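Local coordinates for heme-binding protein A (Haemophilus parasuis 29755, PDB 3TPA), which probably binds glutathione as the solute-binding protein of a bacterial transport system, although its name refers to heme, at residues 269-274 / 311-316; 363-368 / 479-484; 55-60 / 210-215. The protein carries 1 engineered substitution. All blocks are in the same frame, centred on the assembly; numbering follows the deposited sequence.

Contact 1. Residues 269-274 / 311-316; sequences LNLAYI and TVATNP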
loop_
_atom_site.group_PDB
_atom_site.type_symbol
_atom_site.label_atom_id
_atom_site.label_comp_id
_atom_site.label_asym_id
_atom_site.label_seq_id
_atom_site.Cartn_x
_atom_site.Cartn_y
_atom_site.Cartn_z
ATOM N N LEU A 269 5.306 1.427 3.569
ATOM C CA LEU A 269 4.337 0.953 4.561
ATOM C C LEU A 269 4.258 -0.560 4.469
ATOM O O LEU A 269 3.255 -1.122 4.032
ATOM C CB LEU A 269 2.968 1.582 4.303
ATOM C CG LEU A 269 3.000 3.108 4.192
ATOM C CD1 LEU A 269 1.637 3.666 3.773
ATOM C CD2 LEU A 269 3.480 3.766 5.481
ATOM N N ASN A 270 5.342 -1.216 4.873
ATOM C CA ASN A 270 5.480 -2.661 4.731
ATOM C C ASN A 270 6.350 -3.195 5.861
ATOM O O ASN A 270 6.875 -2.420 6.656
ATOM C CB ASN A 270 6.040 -3.054 3.334
ATOM C CG ASN A 270 7.448 -2.526 3.064
ATOM O OD1 ASN A 270 8.230 -2.313 3.971
ATOM N ND2 ASN A 270 7.772 -2.338 1.794
ATOM N N LEU A 271 6.462 -4.510 5.954
ATOM C CA LEU A 271 7.280 -5.152 6.985
ATOM C C LEU A 271 7.793 -6.468 6.455
ATOM O O LEU A 271 7.026 -7.276 5.926
ATOM C CB LEU A 271 6.454 -5.436 8.247
ATOM C CG LEU A 271 7.177 -6.197 9.385
ATOM C CD1 LEU A 271 8.329 -5.364 9.938
ATOM C CD2 LEU A 271 6.200 -6.606 10.537
ATOM N N ALA A 272 9.098 -6.678 6.577
ATOM C CA ALA A 272 9.691 -7.963 6.258
ATOM C C ALA A 272 9.994 -8.569 7.600
ATOM O O ALA A 272 10.542 -7.898 8.464
ATOM C CB ALA A 272 10.976 -7.779 5.462
ATOM N N TYR A 273 9.634 -9.830 7.793
ATOM C CA TYR A 273 9.779 -10.440 9.114
ATOM C C TYR A 273 10.079 -11.915 8.985
ATOM O O TYR A 273 9.919 -12.491 7.924
ATOM C CB TYR A 273 8.507 -10.248 9.943
ATOM C CG TYR A 273 7.267 -10.868 9.344
ATOM C CD1 TYR A 273 6.897 -12.174 9.650
ATOM C CD2 TYR A 273 6.458 -10.146 8.470
ATOM C CE1 TYR A 273 5.753 -12.743 9.112
ATOM C CE2 TYR A 273 5.306 -10.703 7.938
ATOM C CZ TYR A 273 4.962 -11.999 8.256
ATOM O OH TYR A 273 3.836 -12.557 7.708
ATOM N N ILE A 274 10.491 -12.530 10.085
ATOM C CA ILE A 274 10.584 -13.976 10.144
ATOM C C ILE A 274 9.309 -14.452 10.839
ATOM O O ILE A 274 9.053 -14.094 11.982
ATOM C CB ILE A 274 11.819 -14.434 10.937
ATOM C CG1 ILE A 274 13.118 -13.909 10.317
ATOM C CG2 ILE A 274 11.849 -15.960 11.078
ATOM C CD1 ILE A 274 13.389 -14.410 8.866
ATOM N N THR A 311 15.386 -0.134 6.194
ATOM C CA THR A 311 15.705 0.251 7.555
ATOM C C THR A 311 15.283 -0.823 8.525
ATOM O O THR A 311 14.288 -1.510 8.307
ATOM C CB THR A 311 14.987 1.536 7.962
ATOM O OG1 THR A 311 13.587 1.278 8.029
ATOM C CG2 THR A 311 15.233 2.625 6.946
ATOM N N VAL A 312 16.040 -0.948 9.609
ATOM C CA VAL A 312 15.735 -1.910 10.659
ATOM C C VAL A 312 14.388 -1.579 11.307
ATOM O O VAL A 312 14.156 -0.443 11.701
ATOM C CB VAL A 312 16.853 -1.921 11.732
ATOM C CG1 VAL A 312 16.413 -2.681 12.969
ATOM C CG2 VAL A 312 18.116 -2.534 11.168
ATOM N N ALA A 313 13.498 -2.566 11.399
ATOM C CA ALA A 313 12.182 -2.365 12.041
ATOM C C ALA A 313 12.257 -2.569 13.555
ATOM O O ALA A 313 12.855 -3.536 14.034
ATOM C CB ALA A 313 11.148 -3.306 11.450
ATOM N N THR A 314 11.645 -1.657 14.309
ATOM C CA THR A 314 11.502 -1.844 15.756
ATOM C C THR A 314 10.067 -2.185 16.110
ATOM O O THR A 314 9.813 -2.943 17.052
ATOM C CB THR A 314 11.924 -0.596 16.528
ATOM O OG1 THR A 314 11.129 0.517 16.106
ATOM C CG2 THR A 314 13.399 -0.281 16.249
ATOM N N ASN A 315 9.139 -1.604 15.351
ATOM C CA ASN A 315 7.700 -1.858 15.457
ATOM C C ASN A 315 7.243 -2.679 14.258
ATOM O O ASN A 315 7.967 -2.768 13.245
ATOM C CB ASN A 315 6.934 -0.533 15.398
ATOM C CG ASN A 315 7.002 0.259 16.702
ATOM O OD1 ASN A 315 5.981 0.574 17.310
ATOM N ND2 ASN A 315 8.217 0.606 17.114
ATOM N N PRO A 316 6.027 -3.240 14.329
ATOM C CA PRO A 316 5.509 -3.953 13.149
ATOM C C PRO A 316 5.059 -3.032 12.000
ATOM O O PRO A 316 4.613 -3.541 10.974
ATOM C CB PRO A 316 4.304 -4.715 13.708
ATOM C CG PRO A 316 3.889 -3.923 14.897
ATOM C CD PRO A 316 5.137 -3.383 15.495
#

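Contact 2. Residues 363-368 / 479-484; sequences PSNPNP and IPFAHS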
loop_
_atom_site.group_PDB
_atom_site.type_symbol
_atom_site.label_atom_id
_atom_site.label_comp_id
_atom_site.label_asym_id
_atom_site.label_seq_id
_atom_site.Cartn_x
_atom_site.Cartn_y
_atom_site.Cartn_z
ATOM N N PRO A 363 9.229 -6.269 -3.085
ATOM C CA PRO A 363 9.905 -5.049 -2.626
ATOM C C PRO A 363 10.176 -5.076 -1.127
ATOM O O PRO A 363 11.227 -4.617 -0.704
ATOM C CB PRO A 363 8.901 -3.947 -2.977
ATOM C CG PRO A 363 8.214 -4.479 -4.215
ATOM C CD PRO A 363 8.107 -5.968 -3.995
ATOM N N SER A 364 9.252 -5.625 -0.343
ATOM C CA SER A 364 9.452 -5.724 1.109
ATOM C C SER A 364 10.728 -6.482 1.461
ATOM O O SER A 364 11.342 -6.220 2.495
ATOM C CB SER A 364 8.234 -6.343 1.817
ATOM O OG SER A 364 7.897 -7.625 1.315
ATOM N N ASN A 365 11.108 -7.440 0.616
ATOM C CA ASN A 365 12.375 -8.170 0.814
ATOM C C ASN A 365 12.987 -8.656 -0.503
ATOM O O ASN A 365 12.554 -9.668 -1.055
ATOM C CB ASN A 365 12.194 -9.345 1.805
ATOM C CG ASN A 365 13.521 -9.937 2.253
ATOM O OD1 ASN A 365 14.531 -9.781 1.566
ATOM N ND2 ASN A 365 13.532 -10.615 3.410
ATOM N N PRO A 366 14.007 -7.935 -1.004
ATOM C CA PRO A 366 14.644 -8.233 -2.296
ATOM C C PRO A 366 15.573 -9.449 -2.292
ATOM O O PRO A 366 16.094 -9.814 -3.351
ATOM C CB PRO A 366 15.468 -6.972 -2.573
ATOM C CG PRO A 366 15.816 -6.467 -1.225
ATOM C CD PRO A 366 14.603 -6.748 -0.366
ATOM N N ASN A 367 15.777 -10.068 -1.134
ATOM C CA ASN A 367 16.632 -11.250 -1.061
ATOM C C ASN A 367 16.315 -12.133 0.142
ATOM O O ASN A 367 17.098 -12.197 1.074
ATOM C CB ASN A 367 18.105 -10.841 -1.021
ATOM C CG ASN A 367 19.031 -11.971 -1.388
ATOM O OD1 ASN A 367 18.640 -13.131 -1.388
ATOM N ND2 ASN A 367 20.268 -11.634 -1.719
ATOM N N PRO A 368 15.164 -12.832 0.106
ATOM C CA PRO A 368 14.773 -13.746 1.184
ATOM C C PRO A 368 15.819 -14.841 1.384
ATOM O O PRO A 368 16.045 -15.250 2.521
ATOM C CB PRO A 368 13.463 -14.359 0.670
ATOM C CG PRO A 368 12.964 -13.422 -0.368
ATOM C CD PRO A 368 14.165 -12.795 -0.979
ATOM N N ILE A 479 9.253 -12.110 14.120
ATOM C CA ILE A 479 10.401 -11.262 14.396
ATOM C C ILE A 479 10.489 -10.225 13.287
ATOM O O ILE A 479 10.999 -10.510 12.210
ATOM C CB ILE A 479 11.689 -12.103 14.415
ATOM C CG1 ILE A 479 11.601 -13.208 15.475
ATOM C CG2 ILE A 479 12.918 -11.229 14.654
ATOM C CD1 ILE A 479 12.595 -14.337 15.292
ATOM N N PRO A 480 9.978 -9.011 13.537
ATOM C CA PRO A 480 10.129 -7.947 12.538
ATOM C C PRO A 480 11.598 -7.627 12.344
ATOM O O PRO A 480 12.326 -7.581 13.330
ATOM C CB PRO A 480 9.432 -6.752 13.202
ATOM C CG PRO A 480 8.413 -7.403 14.155
ATOM C CD PRO A 480 9.217 -8.547 14.714
ATOM N N PHE A 481 12.040 -7.423 11.107
ATOM C CA PHE A 481 13.409 -6.950 10.900
ATOM C C PHE A 481 13.615 -5.754 9.953
ATOM O O PHE A 481 14.610 -5.051 10.077
ATOM C CB PHE A 481 14.359 -8.110 10.540
ATOM C CG PHE A 481 14.031 -8.805 9.233
ATOM C CD1 PHE A 481 14.433 -8.258 8.019
ATOM C CD2 PHE A 481 13.355 -10.029 9.230
ATOM C CE1 PHE A 481 14.147 -8.897 6.812
ATOM C CE2 PHE A 481 13.066 -10.689 8.027
ATOM C CZ PHE A 481 13.461 -10.110 6.811
ATOM N N ALA A 482 12.703 -5.509 9.013
ATOM C CA ALA A 482 12.931 -4.407 8.077
ATOM C C ALA A 482 11.671 -3.775 7.521
ATOM O O ALA A 482 10.621 -4.426 7.386
ATOM C CB ALA A 482 13.808 -4.867 6.922
ATOM N N HIS A 483 11.789 -2.494 7.214
ATOM C CA HIS A 483 10.882 -1.840 6.296
ATOM C C HIS A 483 11.705 -1.491 5.058
ATOM O O HIS A 483 12.882 -1.152 5.166
ATOM C CB HIS A 483 10.336 -0.544 6.895
ATOM C CG HIS A 483 9.815 -0.690 8.295
ATOM N ND1 HIS A 483 8.689 -1.415 8.588
ATOM C CD2 HIS A 483 10.272 -0.197 9.465
ATOM C CE1 HIS A 483 8.458 -1.358 9.894
ATOM N NE2 HIS A 483 9.400 -0.622 10.446
ATOM N N SER A 484 11.110 -1.578 3.877
ATOM C CA SER A 484 11.875 -1.191 2.690
ATOM C C SER A 484 11.855 0.329 2.600
ATOM O O SER A 484 11.028 0.987 3.245
ATOM C CB SER A 484 11.281 -1.810 1.428
ATOM O OG SER A 484 10.104 -1.110 1.045
#

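Contact 3. Residues 55-60 / 210-215; sequences PGLAER and DYWKGK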
loop_
_atom_site.group_PDB
_atom_site.type_symbol
_atom_site.label_atom_id
_atom_site.label_comp_id
_atom_site.label_asym_id
_atom_site.label_seq_id
_atom_site.Cartn_x
_atom_site.Cartn_y
_atom_site.Cartn_z
ATOM N N PRO A 55 -10.714 17.080 2.527
ATOM C CA PRO A 55 -11.813 17.114 1.541
ATOM C C PRO A 55 -11.375 16.945 0.083
ATOM O O PRO A 55 -10.370 17.513 -0.332
ATOM C CB PRO A 55 -12.417 18.506 1.742
ATOM C CG PRO A 55 -12.208 18.756 3.219
ATOM C CD PRO A 55 -10.840 18.165 3.523
ATOM N N GLY A 56 -12.137 16.158 -0.673
ATOM C CA GLY A 56 -11.916 15.985 -2.099
ATOM C C GLY A 56 -13.166 16.395 -2.867
ATOM O O GLY A 56 -13.546 17.561 -2.857
ATOM N N LEU A 57 -13.824 15.441 -3.520
ATOM C CA LEU A 57 -15.082 15.743 -4.187
ATOM C C LEU A 57 -16.209 15.943 -3.167
ATOM O O LEU A 57 -17.233 16.555 -3.468
ATOM C CB LEU A 57 -15.433 14.641 -5.176
ATOM C CG LEU A 57 -14.499 14.598 -6.385
ATOM C CD1 LEU A 57 -14.928 13.469 -7.291
ATOM C CD2 LEU A 57 -14.541 15.932 -7.109
ATOM N N ALA A 58 -16.019 15.410 -1.962
ATOM C CA ALA A 58 -16.852 15.788 -0.833
ATOM C C ALA A 58 -16.226 17.016 -0.182
ATOM O O ALA A 58 -15.067 16.980 0.243
ATOM C CB ALA A 58 -16.966 14.649 0.178
ATOM N N GLU A 59 -16.980 18.112 -0.120
ATOM C CA GLU A 59 -16.455 19.326 0.485
ATOM C C GLU A 59 -16.390 19.117 1.988
ATOM O O GLU A 59 -15.540 19.684 2.666
ATOM C CB GLU A 59 -17.323 20.539 0.132
ATOM C CG GLU A 59 -18.729 20.477 0.684
ATOM C CD GLU A 59 -19.618 21.567 0.108
ATOM O OE1 GLU A 59 -19.098 22.461 -0.599
ATOM O OE2 GLU A 59 -20.840 21.525 0.358
ATOM N N ARG A 60 -17.292 18.294 2.503
ATOM C CA ARG A 60 -17.249 17.920 3.912
ATOM C C ARG A 60 -17.990 16.611 4.141
ATOM O O ARG A 60 -18.690 16.125 3.255
ATOM C CB ARG A 60 -17.812 19.034 4.795
ATOM C CG ARG A 60 -19.277 19.317 4.595
ATOM C CD ARG A 60 -19.813 20.299 5.647
ATOM N NE ARG A 60 -21.270 20.301 5.619
ATOM C CZ ARG A 60 -22.038 19.633 6.471
ATOM N NH1 ARG A 60 -21.489 18.932 7.453
ATOM N NH2 ARG A 60 -23.357 19.681 6.344
ATOM N N ASP A 210 -10.005 23.807 -15.889
ATOM C CA ASP A 210 -11.178 23.991 -15.039
ATOM C C ASP A 210 -11.083 23.316 -13.672
ATOM O O ASP A 210 -12.014 23.380 -12.877
ATOM C CB ASP A 210 -12.440 23.517 -15.770
ATOM C CG ASP A 210 -12.779 24.380 -16.974
ATOM O OD1 ASP A 210 -12.668 25.619 -16.867
ATOM O OD2 ASP A 210 -13.148 23.821 -18.028
ATOM N N TYR A 211 -9.951 22.679 -13.405
ATOM C CA TYR A 211 -9.745 21.952 -12.151
ATOM C C TYR A 211 -10.155 22.779 -10.961
ATOM O O TYR A 211 -9.747 23.931 -10.828
ATOM C CB TYR A 211 -8.284 21.525 -11.999
ATOM C CG TYR A 211 -8.076 20.534 -10.876
ATOM C CD1 TYR A 211 -8.954 19.472 -10.690
ATOM C CD2 TYR A 211 -7.003 20.652 -10.015
ATOM C CE1 TYR A 211 -8.768 18.560 -9.672
ATOM C CE2 TYR A 211 -6.801 19.742 -8.999
ATOM C CZ TYR A 211 -7.687 18.705 -8.826
ATOM O OH TYR A 211 -7.470 17.805 -7.806
ATOM N N TRP A 212 -10.958 22.174 -10.087
ATOM C CA TRP A 212 -11.586 22.882 -8.981
ATOM C C TRP A 212 -10.597 23.489 -7.989
ATOM O O TRP A 212 -10.901 24.500 -7.361
ATOM C CB TRP A 212 -12.629 21.988 -8.259
ATOM C CG TRP A 212 -12.091 20.690 -7.699
ATOM C CD1 TRP A 212 -11.962 19.499 -8.360
ATOM C CD2 TRP A 212 -11.620 20.458 -6.365
ATOM N NE1 TRP A 212 -11.421 18.546 -7.526
ATOM C CE2 TRP A 212 -11.207 19.108 -6.294
ATOM C CE3 TRP A 212 -11.492 21.263 -5.224
ATOM C CZ2 TRP A 212 -10.683 18.545 -5.133
ATOM C CZ3 TRP A 212 -10.968 20.701 -4.070
ATOM C CH2 TRP A 212 -10.572 19.354 -4.034
ATOM N N LYS A 213 -9.429 22.870 -7.841
ATOM C CA LYS A 213 -8.385 23.353 -6.932
ATOM C C LYS A 213 -7.543 24.463 -7.574
ATOM O O LYS A 213 -6.644 25.015 -6.941
ATOM C CB LYS A 213 -7.437 22.205 -6.539
ATOM C CG LYS A 213 -7.798 21.428 -5.287
ATOM C CD LYS A 213 -6.787 20.301 -5.058
ATOM C CE LYS A 213 -6.291 20.259 -3.629
ATOM N NZ LYS A 213 -7.423 20.326 -2.673
ATOM N N GLY A 214 -7.834 24.776 -8.833
ATOM C CA GLY A 214 -7.008 25.688 -9.604
ATOM C C GLY A 214 -6.130 24.901 -10.557
ATOM O O GLY A 214 -5.691 23.801 -10.229
ATOM N N LYS A 215 -5.882 25.462 -11.735
ATOM C CA LYS A 215 -5.114 24.795 -12.781
ATOM C C LYS A 215 -3.678 24.466 -12.361
ATOM O O LYS A 215 -3.020 25.268 -11.708
ATOM C CB LYS A 215 -5.104 25.659 -14.039
ATOM C CG LYS A 215 -3.925 25.397 -14.944
ATOM C CD LYS A 215 -3.789 26.467 -16.004
ATOM C CE LYS A 215 -4.419 25.998 -17.293
ATOM N NZ LYS A 215 -3.818 24.714 -17.749
HETATM O O HOH W 1 -8.091 17.466 -2.104
#

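Contact 1. Residues 269-274 / 311-316
Leu271 carries this contact by itself on the strand side, forking its two methyls between Ala313 and Pro316. CD1 of Leu271 lies 3.8 Å from Ala313 CB, while CD2 turns to the proline and reaches within 3.5 Å of Pro316 O. The nearest ring atom, Pro316 CA, is 3.8 Å from Leu271 CD2, so the backbone carbonyl is the closer surface. A chi1 of 176° puts CG beside the carbonyl carbon and turns the two methyls toward Ala313 and Pro316. Between these partners, Asn315 O stands a looser 4.2 Å from Leu271 CD1. The amide of Asn315 points elsewhere, with ND2 donating to Thr314 OG1 over 3.1 Å within the amide plane and OD1 accepting from the backbone N of Asn325, which fixes the rotation of the group. The four touching residues are buried, and the contact between them is apolar or van der Waals in character. Strands 261-276 and 310-312 are not neighbours, since strand 478-491 runs between them; Leu271 reaches past that strand to the loop following edge strand 310-312 of a mixed six-stranded sheet, in a fold consistent with the periplasmic binding proteins of family 5.

Contact 2. Residues 363-368 / 479-484
Asn365 and Phe481 make one of two close approaches in this contact: Asn365 ND2 comes to 3.4 Å from Phe481 CZ. The amide nitrogen meets the ring edge, close to the ring plane, with the two planes 78° apart, so they do not stack. Phe481 CG sits between its backbone N and carbonyl carbon (chi1 63°), a rotation that goes with the far end of the ring reaching the loop. Both branches of the Asn365 amide are held. Asn365 OD1 accepts from Asn367 N at 3.0 Å with an N-H...O angle of 157°, the donor tilted out of the carbonyl plane, and ND2 bonds Thr371 OG1 in the following helix. The first of these bonds closes an Asx turn, and Asn367 then takes the N-cap position of helix 368-381, its OD1 accepting from Arg370 N. The strand side is also irregular: a classic beta bulge places two residues, Phe481 and Ala482, opposite the single Ala272, with backbone hydrogen bonds from both. The serine hydroxyl of Ser484 is engaged by Asn270 ND2 of the neighbouring strand. Beside it the fit is looser, with Ser364 CA 4.3 Å from Ser484 CB. Pro363 marks the solvent margin, where the exposed proline still brings its carbonyl close, Pro363 O lying 3.5 Å from Ser484 CB.

Contact 3. Residues 55-60 / 210-215
The indole of Trp212 has Lys213 CG over one face, 3.5 Å above its plane and displaced toward the rim, and Pro55 O at its edge, 4.1 Å from Trp212 CH2 and near the ring plane. Gly56 O and Leu57 reach the same ring obliquely: the glycine carbonyl is 3.7 Å from Trp212 CH2, and Leu57 CD2 lies 4.1 Å from Trp212 NE1. The neighbouring Tyr211 ring has the backbone N of Lys213 above one face, again near the rim. With CG lodged between the backbone N and the carbonyl carbon (chi1 58°), the indole projects from its turn toward segment 55-60 and supplies most of the surface of residues 210-215 that the other segment covers. That turn is type I, from Tyr211 to Gly214, closed by Gly214 N to Tyr211 O at 2.9 Å. It lies in the loop between strands 202-207 and 220-225, so the tryptophan joins one sheet to strand 53-63 of a second, antiparallel sheet. A water adds a polar link, donating to Pro55 O at 2.9 Å and accepting from Lys213 NZ at 3.0 Å. Lys213 is exposed and touches a crystal neighbour, which may influence its pose. Gly56 O is bonded to Arg75 NE, and Trp212 NE1 has a weak bond to Asn41 OD1. The polar groups beside the indole thus look largely to third parties, which implies that the two segments meet directly through van der Waals contact alone and are joined at one further point through a water.

From the N terminus, contact 3 comes first, joining 55-60 to 210-215 across 149 residues and tying an antiparallel sheet to a hairpin loop of a mixed one. Contact 1 follows, closing a 36-residue excursion that is half helical and tying strand 261-276 to the loop after strand 310-312. Contact 2 closes 110 residues, leading from the loop before helix 368-381 to strand 478-491. The three closures are in series, so none nests in or crosses another. In space the grouping differs: contacts 1 and 2 have centres about 7 Å apart and share one six-stranded sheet, whereas contact 3 lies about 36 and 38 Å from them between centres, on the opposite side of the chain's centre.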